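Local structure of ancestral congerin Con-anc (3AJY) at residues A[22-27]-A[78-83]; A[38-43]-A[62-67]; A[42-47]-A[107-112]. The protein probably binds beta-galactosides, as a reconstructed ancestral fish galectin of the congerin type, and carries a galactose-containing glycan in this crystal. All coordinates share one frame; numbering follows the deposited sequence.

Contact 1: A[22-27]-A[78-83]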
loop_
_atom_site.group_PDB
_atom_site.type_symbol
_atom_site.label_atom_id
_atom_site.label_comp_id
_atom_site.label_asym_id
_atom_site.label_seq_id
_atom_site.Cartn_x
_atom_site.Cartn_y
_atom_site.Cartn_z
ATOM N N GLY A 22 -8.555 -6.081 -5.276
ATOM C CA GLY A 22 -8.924 -5.211 -6.382
ATOM C C GLY A 22 -10.062 -5.832 -7.125
ATOM O O GLY A 22 -10.708 -6.765 -6.608
ATOM N N VAL A 23 -10.316 -5.319 -8.334
ATOM C CA VAL A 23 -11.426 -5.762 -9.166
ATOM C C VAL A 23 -10.896 -6.056 -10.558
ATOM O O VAL A 23 -10.177 -5.221 -11.155
ATOM C CB VAL A 23 -12.541 -4.691 -9.230
ATOM C CG1 VAL A 23 -13.741 -5.179 -10.075
ATOM C CG2 VAL A 23 -13.019 -4.298 -7.810
ATOM N N ILE A 24 -11.231 -7.240 -11.061
ATOM C CA ILE A 24 -10.857 -7.663 -12.406
ATOM C C ILE A 24 -11.770 -6.931 -13.408
ATOM O O ILE A 24 -12.988 -6.812 -13.173
ATOM C CB ILE A 24 -10.973 -9.198 -12.552
ATOM C CG1 ILE A 24 -10.054 -9.905 -11.544
ATOM C CG2 ILE A 24 -10.621 -9.660 -13.978
ATOM C CD1 ILE A 24 -10.413 -11.338 -11.268
ATOM N N ASN A 25 -11.179 -6.423 -14.502
ATOM C CA ASN A 25 -11.939 -5.703 -15.538
ATOM C C ASN A 25 -13.119 -6.523 -16.057
ATOM O O ASN A 25 -13.081 -7.762 -16.039
ATOM C CB ASN A 25 -11.025 -5.290 -16.720
ATOM C CG ASN A 25 -9.996 -4.219 -16.346
ATOM O OD1 ASN A 25 -9.133 -3.870 -17.153
ATOM N ND2 ASN A 25 -10.087 -3.688 -15.137
ATOM N N ASN A 26 -14.157 -5.832 -16.547
ATOM C CA ASN A 26 -15.328 -6.498 -17.157
ATOM C C ASN A 26 -14.984 -7.519 -18.230
ATOM O O ASN A 26 -15.667 -8.532 -18.387
ATOM C CB ASN A 26 -16.305 -5.474 -17.722
ATOM C CG ASN A 26 -17.125 -4.805 -16.655
ATOM O OD1 ASN A 26 -17.452 -5.418 -15.617
ATOM N ND2 ASN A 26 -17.491 -3.542 -16.901
ATOM N N TYR A 27 -13.923 -7.242 -18.973
ATOM C CA TYR A 27 -13.367 -8.195 -19.894
ATOM C C TYR A 27 -11.908 -8.282 -19.537
ATOM O O TYR A 27 -11.284 -7.273 -19.204
ATOM C CB TYR A 27 -13.516 -7.712 -21.339
ATOM C CG TYR A 27 -14.944 -7.619 -21.832
ATOM C CD1 TYR A 27 -15.594 -6.395 -21.882
ATOM C CD2 TYR A 27 -15.637 -8.754 -22.262
ATOM C CE1 TYR A 27 -16.898 -6.286 -22.354
ATOM C CE2 TYR A 27 -16.950 -8.658 -22.728
ATOM C CZ TYR A 27 -17.570 -7.411 -22.771
ATOM O OH TYR A 27 -18.872 -7.278 -23.234
ATOM N N PHE A 78 -8.057 -22.032 -10.349
ATOM C CA PHE A 78 -8.424 -20.740 -10.884
ATOM C C PHE A 78 -9.768 -20.228 -10.369
ATOM O O PHE A 78 -10.812 -20.492 -10.975
ATOM C CB PHE A 78 -8.404 -20.810 -12.420
ATOM C CG PHE A 78 -8.202 -19.487 -13.075
ATOM C CD1 PHE A 78 -9.294 -18.703 -13.430
ATOM C CD2 PHE A 78 -6.918 -19.016 -13.338
ATOM C CE1 PHE A 78 -9.105 -17.472 -14.033
ATOM C CE2 PHE A 78 -6.729 -17.795 -13.947
ATOM C CZ PHE A 78 -7.824 -17.022 -14.291
ATOM N N PRO A 79 -9.758 -19.494 -9.239
ATOM C CA PRO A 79 -11.011 -19.050 -8.647
ATOM C C PRO A 79 -11.537 -17.715 -9.169
ATOM O O PRO A 79 -12.545 -17.218 -8.666
ATOM C CB PRO A 79 -10.663 -18.927 -7.157
ATOM C CG PRO A 79 -9.239 -18.571 -7.128
ATOM C CD PRO A 79 -8.603 -19.078 -8.428
ATOM N N PHE A 80 -10.878 -17.150 -10.176
ATOM C CA PHE A 80 -11.188 -15.789 -10.607
ATOM C C PHE A 80 -12.153 -15.710 -11.787
ATOM O O PHE A 80 -12.207 -16.623 -12.604
ATOM C CB PHE A 80 -9.886 -15.042 -10.917
ATOM C CG PHE A 80 -8.971 -14.913 -9.729
ATOM C CD1 PHE A 80 -9.439 -14.371 -8.532
ATOM C CD2 PHE A 80 -7.656 -15.351 -9.798
ATOM C CE1 PHE A 80 -8.611 -14.250 -7.435
ATOM C CE2 PHE A 80 -6.809 -15.229 -8.702
ATOM C CZ PHE A 80 -7.283 -14.669 -7.525
ATOM N N SER A 81 -12.913 -14.616 -11.855
ATOM C CA SER A 81 -13.820 -14.334 -12.982
ATOM C C SER A 81 -13.777 -12.866 -13.377
ATOM O O SER A 81 -13.654 -11.999 -12.514
ATOM C CB SER A 81 -15.264 -14.676 -12.607
ATOM O OG SER A 81 -15.368 -16.025 -12.192
ATOM N N ALA A 82 -13.918 -12.590 -14.673
ATOM C CA ALA A 82 -13.994 -11.215 -15.169
ATOM C C ALA A 82 -15.021 -10.413 -14.376
ATOM O O ALA A 82 -16.082 -10.934 -14.024
ATOM C CB ALA A 82 -14.342 -11.196 -16.667
ATOM N N GLY A 83 -14.693 -9.159 -14.085
ATOM C CA GLY A 83 -15.596 -8.250 -13.385
ATOM C C GLY A 83 -15.771 -8.429 -11.871
ATOM O O GLY A 83 -16.508 -7.669 -11.235
#
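I24 sits at the end of strand 18-24 and carries the apolar half of this contact. Its methyl CD1 lies 3.8 Å from F80 CB. The same methyl comes obliquely to the F80 ring, and the two side chains cross at about a right angle. CD1 also rests 3.5 Å from the backbone S81 O. The first torsion of I24 (chi1 -60°) puts CG1, which carries CD1, beside the backbone N and CG2 anti to it; CG2 packs 3.9 Å from A82 CA. P79 CG sits over the centre of one face of the F80 ring, 4.2 Å above its plane. I24 and F80 are buried, and this is the close part of the contact.

The other half is mainly backbone and more open. G83 N donates to N25 O at 2.9 Å. The bond is bent, 133° at the hydrogen, and the donor stands well above the carbonyl plane of N25. G83 CA makes a CA-H...O contact with I24 O at 3.0 Å. G83 has a positive phi (76°), a backbone shape that glycine adopts easily. A82 CB lies 3.4 Å from N26 O, and both of these residues are exposed.

The contact thus ties the chain leaving strand 18-24 to the link between strands 68-75 and 85-92. Strand 85-92 is the neighbour of strand 18-24 in the five-stranded sheet, and the backbone of I24 is hydrogen-bonded to E84, just before that strand. F80 turns inward between the two sheets of the galectin sandwich. It meets F86 and I88 on strand 85-92, and H48 and F50 on strand 41-52.

Contact 2: A[38-43]-A[62-67]. With GAL (beta-D-galactopyranose), chain C.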
loop_
_atom_site.group_PDB
_atom_site.type_symbol
_atom_site.label_atom_id
_atom_site.label_comp_id
_atom_site.label_asym_id
_atom_site.label_seq_id
_atom_site.Cartn_x
_atom_site.Cartn_y
_atom_site.Cartn_z
ATOM N N SER A 38 12.017 -4.423 -9.030
ATOM C CA SER A 38 11.573 -3.438 -10.027
ATOM C C SER A 38 10.752 -4.116 -11.126
ATOM O O SER A 38 10.647 -5.343 -11.154
ATOM C CB SER A 38 12.780 -2.727 -10.659
ATOM O OG SER A 38 13.399 -3.563 -11.622
ATOM N N THR A 39 10.177 -3.309 -12.027
ATOM C CA THR A 39 9.395 -3.797 -13.178
ATOM C C THR A 39 10.033 -4.975 -13.897
ATOM O O THR A 39 9.336 -5.901 -14.315
ATOM C CB THR A 39 9.172 -2.699 -14.241
ATOM O OG1 THR A 39 9.795 -1.487 -13.813
ATOM C CG2 THR A 39 7.719 -2.427 -14.433
ATOM N N ASN A 40 11.358 -4.929 -14.035
ATOM C CA ASN A 40 12.111 -5.931 -14.799
ATOM C C ASN A 40 12.985 -6.869 -13.946
ATOM O O ASN A 40 13.860 -7.562 -14.463
ATOM C CB ASN A 40 12.936 -5.232 -15.889
ATOM C CG ASN A 40 12.067 -4.393 -16.814
ATOM O OD1 ASN A 40 12.240 -3.180 -16.907
ATOM N ND2 ASN A 40 11.094 -5.033 -17.468
ATOM N N SER A 41 12.719 -6.919 -12.648
ATOM C CA SER A 41 13.496 -7.776 -11.752
ATOM C C SER A 41 12.577 -8.294 -10.645
ATOM O O SER A 41 12.392 -7.643 -9.614
ATOM C CB SER A 41 14.685 -7.004 -11.172
ATOM O OG SER A 41 15.554 -7.872 -10.475
ATOM N N LEU A 42 12.005 -9.462 -10.885
ATOM C CA LEU A 42 10.892 -9.945 -10.091
ATOM C C LEU A 42 11.218 -11.299 -9.542
ATOM O O LEU A 42 11.712 -12.166 -10.275
ATOM C CB LEU A 42 9.626 -10.057 -10.947
ATOM C CG LEU A 42 9.070 -8.852 -11.704
ATOM C CD1 LEU A 42 7.865 -9.322 -12.504
ATOM C CD2 LEU A 42 8.675 -7.728 -10.737
ATOM N N SER A 43 10.944 -11.471 -8.250
ATOM C CA SER A 43 11.007 -12.771 -7.608
ATOM C C SER A 43 9.771 -13.606 -7.881
ATOM O O SER A 43 9.854 -14.844 -7.942
ATOM C CB SER A 43 11.204 -12.617 -6.096
ATOM O OG SER A 43 12.559 -12.296 -5.805
ATOM N N ASN A 62 6.335 -17.281 -12.413
ATOM C CA ASN A 62 7.667 -17.182 -12.979
ATOM C C ASN A 62 8.422 -16.113 -12.250
ATOM O O ASN A 62 7.834 -15.353 -11.494
ATOM C CB ASN A 62 7.572 -16.856 -14.482
ATOM C CG ASN A 62 8.814 -17.264 -15.250
ATOM O OD1 ASN A 62 9.833 -17.642 -14.659
ATOM N ND2 ASN A 62 8.745 -17.167 -16.592
ATOM N N SER A 63 9.728 -16.046 -12.496
ATOM C CA SER A 63 10.553 -14.961 -12.002
ATOM C C SER A 63 11.179 -14.303 -13.213
ATOM O O SER A 63 11.146 -14.859 -14.313
ATOM C CB SER A 63 11.636 -15.474 -11.048
ATOM O OG SER A 63 12.595 -16.287 -11.717
ATOM N N MET A 64 11.743 -13.123 -13.001
ATOM C CA MET A 64 12.333 -12.371 -14.082
ATOM C C MET A 64 13.623 -11.716 -13.641
ATOM O O MET A 64 13.758 -11.283 -12.491
ATOM C CB MET A 64 11.375 -11.289 -14.551
ATOM C CG MET A 64 11.788 -10.651 -15.819
ATOM S SD MET A 64 10.660 -9.356 -16.258
ATOM C CE MET A 64 11.191 -9.147 -17.968
ATOM N N VAL A 65 14.551 -11.651 -14.590
ATOM C CA VAL A 65 15.816 -10.940 -14.479
ATOM C C VAL A 65 15.855 -9.904 -15.644
ATOM O O VAL A 65 15.026 -9.966 -16.566
ATOM C CB VAL A 65 16.918 -12.017 -14.467
ATOM C CG1 VAL A 65 18.025 -11.748 -15.399
ATOM C CG2 VAL A 65 17.407 -12.291 -13.013
ATOM N N ASN A 66 16.748 -8.920 -15.574
ATOM C CA ASN A 66 16.770 -7.872 -16.599
ATOM C C ASN A 66 16.759 -8.510 -17.966
ATOM O O ASN A 66 16.053 -8.058 -18.854
ATOM C CB ASN A 66 18.006 -6.977 -16.485
ATOM C CG ASN A 66 17.896 -5.941 -15.382
ATOM O OD1 ASN A 66 18.780 -5.071 -15.247
ATOM N ND2 ASN A 66 16.832 -6.012 -14.590
ATOM N N SER A 67 17.484 -9.613 -18.099
ATOM C CA SER A 67 17.700 -10.259 -19.393
ATOM C C SER A 67 16.484 -10.967 -19.964
ATOM O O SER A 67 16.434 -11.252 -21.156
ATOM C CB SER A 67 18.830 -11.275 -19.287
ATOM O OG SER A 67 19.686 -11.011 -20.362
HETATM C C1 GAL C . 5.047 -14.317 -21.339
HETATM C C2 GAL C . 4.274 -13.006 -21.243
HETATM C C3 GAL C . 4.836 -12.118 -20.136
HETATM C C4 GAL C . 4.941 -12.912 -18.828
HETATM C C5 GAL C . 5.739 -14.201 -19.051
HETATM C C6 GAL C . 5.888 -15.065 -17.786
HETATM O O2 GAL C . 4.339 -12.333 -22.478
HETATM O O3 GAL C . 3.967 -11.012 -19.978
HETATM O O4 GAL C . 3.642 -13.216 -18.355
HETATM O O5 GAL C . 5.141 -14.968 -20.078
HETATM O O6 GAL C . 6.736 -16.174 -18.055
#
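The open end of the beta hairpin made by strands 41-52 and 58-65 is joined here, and its second strand brings N62 to the galactose site. L42 and M64 form an antiparallel hydrogen-bonded pair. M64 N gives a nearly straight bond to L42 O, 2.9 Å and 175°. L42 N returns one to M64 O at 3.0 Å. The two side chains lie on the same face of the sheet, where L42 CB meets M64 CB at 4.2 Å.

M64 is extended, with CG anti to the backbone N (chi1 -169°). It runs alongside N40, pointing the same way. Its CG and SD pass the backbone of N40, and its terminal CE lies 4.1 Å from N40 ND2. N40 belongs to the type I turn from S38 to S41. Past the pair the grip weakens: N66 ND2 makes only a weak bond, 3.4 Å, to N40 O, among exposed residues.

At the other end S63 CB packs 3.4 Å from L42 O, while its OG is bonded to Y113 and R112. N62 ND2 donates to O6 of the galactose, 2.7 Å and 166°. N62 OD1 accepts from S63 N and from R112, and ND2 also donates to E70 O. These bonds on both ends of the amide probably fix its rotation and present ND2 to the sugar.

Strand 58-65 lies between strands 41-52 and 68-75 in the six-stranded sheet. M64 and N62 touch W69 on strand 68-75. L42 packs on F120 of strand 117-125, and S43 on L118 of that strand.

Contact 3: A[42-47]-A[107-112]. With GAL (beta-D-galactopyranose), chain C.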
loop_
_atom_site.group_PDB
_atom_site.type_symbol
_atom_site.label_atom_id
_atom_site.label_comp_id
_atom_site.label_asym_id
_atom_site.label_seq_id
_atom_site.Cartn_x
_atom_site.Cartn_y
_atom_site.Cartn_z
ATOM N N LEU A 42 12.005 -9.462 -10.885
ATOM C CA LEU A 42 10.892 -9.945 -10.091
ATOM C C LEU A 42 11.218 -11.299 -9.542
ATOM O O LEU A 42 11.712 -12.166 -10.275
ATOM C CB LEU A 42 9.626 -10.057 -10.947
ATOM C CG LEU A 42 9.070 -8.852 -11.704
ATOM C CD1 LEU A 42 7.865 -9.322 -12.504
ATOM C CD2 LEU A 42 8.675 -7.728 -10.737
ATOM N N SER A 43 10.944 -11.471 -8.250
ATOM C CA SER A 43 11.007 -12.771 -7.608
ATOM C C SER A 43 9.771 -13.606 -7.881
ATOM O O SER A 43 9.854 -14.844 -7.942
ATOM C CB SER A 43 11.204 -12.617 -6.096
ATOM O OG SER A 43 12.559 -12.296 -5.805
ATOM N N LEU A 44 8.622 -12.939 -8.018
ATOM C CA LEU A 44 7.349 -13.639 -8.230
ATOM C C LEU A 44 6.484 -12.836 -9.172
ATOM O O LEU A 44 6.147 -11.702 -8.876
ATOM C CB LEU A 44 6.561 -13.813 -6.922
ATOM C CG LEU A 44 5.662 -15.027 -6.646
ATOM C CD1 LEU A 44 4.490 -14.663 -5.712
ATOM C CD2 LEU A 44 5.163 -15.775 -7.872
ATOM N N HIS A 45 6.127 -13.453 -10.292
ATOM C CA HIS A 45 5.162 -12.904 -11.233
ATOM C C HIS A 45 4.029 -13.928 -11.206
ATOM O O HIS A 45 4.215 -15.080 -11.584
ATOM C CB HIS A 45 5.818 -12.807 -12.610
ATOM C CG HIS A 45 4.864 -12.692 -13.760
ATOM N ND1 HIS A 45 4.146 -11.542 -14.023
ATOM C CD2 HIS A 45 4.584 -13.549 -14.775
ATOM C CE1 HIS A 45 3.438 -11.709 -15.133
ATOM N NE2 HIS A 45 3.685 -12.917 -15.607
ATOM N N LEU A 46 2.860 -13.502 -10.748
ATOM C CA LEU A 46 1.721 -14.368 -10.636
ATOM C C LEU A 46 0.673 -13.947 -11.671
ATOM O O LEU A 46 -0.087 -13.011 -11.440
ATOM C CB LEU A 46 1.209 -14.282 -9.186
ATOM C CG LEU A 46 0.084 -15.139 -8.634
ATOM C CD1 LEU A 46 0.512 -16.610 -8.510
ATOM C CD2 LEU A 46 -0.321 -14.563 -7.256
ATOM N N ASP A 47 0.639 -14.637 -12.811
ATOM C CA ASP A 47 -0.200 -14.232 -13.946
ATOM C C ASP A 47 -1.431 -15.120 -14.019
ATOM O O ASP A 47 -1.317 -16.330 -14.220
ATOM C CB ASP A 47 0.596 -14.314 -15.263
ATOM C CG ASP A 47 0.053 -13.385 -16.362
ATOM O OD1 ASP A 47 -0.611 -12.380 -16.043
ATOM O OD2 ASP A 47 0.316 -13.646 -17.568
ATOM N N LEU A 107 -0.684 -22.047 -3.438
ATOM C CA LEU A 107 0.397 -22.298 -4.376
ATOM C C LEU A 107 1.730 -22.049 -3.697
ATOM O O LEU A 107 1.801 -21.364 -2.677
ATOM C CB LEU A 107 0.289 -21.367 -5.597
ATOM C CG LEU A 107 -1.004 -21.324 -6.404
ATOM C CD1 LEU A 107 -0.779 -20.493 -7.662
ATOM C CD2 LEU A 107 -1.447 -22.727 -6.773
ATOM N N GLU A 108 2.785 -22.603 -4.288
ATOM C CA GLU A 108 4.144 -22.359 -3.842
ATOM C C GLU A 108 5.040 -22.145 -5.048
ATOM O O GLU A 108 4.791 -22.680 -6.127
ATOM C CB GLU A 108 4.658 -23.534 -3.010
ATOM C CG GLU A 108 3.849 -23.793 -1.760
ATOM C CD GLU A 108 4.420 -24.927 -0.911
ATOM O OE1 GLU A 108 3.920 -25.097 0.225
ATOM O OE2 GLU A 108 5.352 -25.632 -1.381
ATOM N N PHE A 109 6.096 -21.375 -4.847
ATOM C CA PHE A 109 7.030 -21.026 -5.908
ATOM C C PHE A 109 8.381 -20.824 -5.268
ATOM O O PHE A 109 8.484 -20.158 -4.246
ATOM C CB PHE A 109 6.575 -19.739 -6.627
ATOM C CG PHE A 109 7.339 -19.448 -7.909
ATOM C CD1 PHE A 109 7.134 -20.218 -9.042
ATOM C CD2 PHE A 109 8.241 -18.397 -7.969
ATOM C CE1 PHE A 109 7.827 -19.965 -10.222
ATOM C CE2 PHE A 109 8.954 -18.126 -9.148
ATOM C CZ PHE A 109 8.744 -18.916 -10.273
ATOM N N PRO A 110 9.427 -21.410 -5.854
ATOM C CA PRO A 110 10.782 -21.180 -5.363
ATOM C C PRO A 110 11.205 -19.713 -5.220
ATOM O O PRO A 110 10.915 -18.874 -6.083
ATOM C CB PRO A 110 11.671 -21.890 -6.393
ATOM C CG PRO A 110 10.775 -22.221 -7.562
ATOM C CD PRO A 110 9.399 -22.350 -6.990
ATOM N N ASN A 111 11.896 -19.430 -4.119
ATOM C CA ASN A 111 12.591 -18.168 -3.919
ATOM C C ASN A 111 13.971 -18.218 -4.623
ATOM O O ASN A 111 15.018 -18.366 -3.983
ATOM C CB ASN A 111 12.685 -17.873 -2.416
ATOM C CG ASN A 111 13.101 -16.434 -2.105
ATOM O OD1 ASN A 111 12.983 -15.985 -0.956
ATOM N ND2 ASN A 111 13.609 -15.715 -3.107
ATOM N N ARG A 112 13.950 -18.083 -5.950
ATOM C CA ARG A 112 15.134 -18.328 -6.804
ATOM C C ARG A 112 16.335 -17.414 -6.534
ATOM O O ARG A 112 17.501 -17.819 -6.709
ATOM C CB ARG A 112 14.754 -18.269 -8.285
ATOM C CG ARG A 112 13.847 -19.400 -8.740
ATOM C CD ARG A 112 13.197 -19.101 -10.090
ATOM N NE ARG A 112 12.466 -20.262 -10.602
ATOM C CZ ARG A 112 11.705 -20.263 -11.691
ATOM N NH1 ARG A 112 11.556 -19.152 -12.410
ATOM N NH2 ARG A 112 11.087 -21.371 -12.062
HETATM C C1 GAL C . 5.047 -14.317 -21.339
HETATM C C2 GAL C . 4.274 -13.006 -21.243
HETATM C C3 GAL C . 4.836 -12.118 -20.136
HETATM C C4 GAL C . 4.941 -12.912 -18.828
HETATM C C5 GAL C . 5.739 -14.201 -19.051
HETATM C C6 GAL C . 5.888 -15.065 -17.786
HETATM O O2 GAL C . 4.339 -12.333 -22.478
HETATM O O3 GAL C . 3.967 -11.012 -19.978
HETATM O O4 GAL C . 3.642 -13.216 -18.355
HETATM O O5 GAL C . 5.141 -14.968 -20.078
HETATM O O6 GAL C . 6.736 -16.174 -18.055
HETATM O O HOH W 1 11.735 -16.445 -7.236
#
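F109 overlaps L44 of the facing strand. L44 CD2 lies 4.0 Å from F109 CD2, coming obliquely to the ring, and the two side chains run past one another, pointing opposite ways. F109 CG is anti to the backbone N (chi1 -169°), which carries the ring across from its strand to the other sheet. At the ring edge, close to its plane, S43 O stands 3.6 Å from F109 CE2. F109 CZ lies over the centre of the R112 guanidinium, 3.5 Å from its plane.

Further along, L46 CD1 and L107 CD1 meet at 4.2 Å, their side chains crossing at a slant. I99 and I59 fill in around these leucines. One water links the backbones: it donates to S43 O at 2.6 Å and accepts from R112 N at 3.0 Å. Opposite V35 the strand holds two residues, S43 and L44, which makes a classic beta bulge at the corner.

H45 points to the sugar instead. Its NE2 is hydrogen-bonded to O4 of the galactose at 2.8 Å, and that oxygen lies at the ring edge, near the imidazole plane. N34 holds ND1 on the other side of the ring. D47 belongs to the same glycan pocket, and its OD2 forms salt bridges to R30 and R49.

The strand therefore has two chemistries. L44 and L46 bury methyls against the opposite sheet of the sandwich, while H45 and D47 supply polar groups to the pocket. R112 touches both the apolar core, where its guanidinium packs against F109 CZ, and the strand that carries N62. As a second-shell residue it probably helps to position N62 for the galactose.

Overall arrangement
Contact 3 is the core contact: apolar side chains from both sheets meet in the sandwich, and one water joins the backbones. Contacts 1 and 2 are partly buried and lie on opposite sides of the chain's centre, with their own centres 25 Å apart. Contact 1 joins a strand end to a loop by one bent backbone bond and an isoleucine-phenylalanine packing. Contact 2 pairs neighbouring strands within one sheet by regular backbone bonds. Contacts 2 and 3 share L42 and S43, and both reach the galactose. They also touch directly, N62 O lying 2.8 Å from H45 N. Contact 1 takes no part in that site.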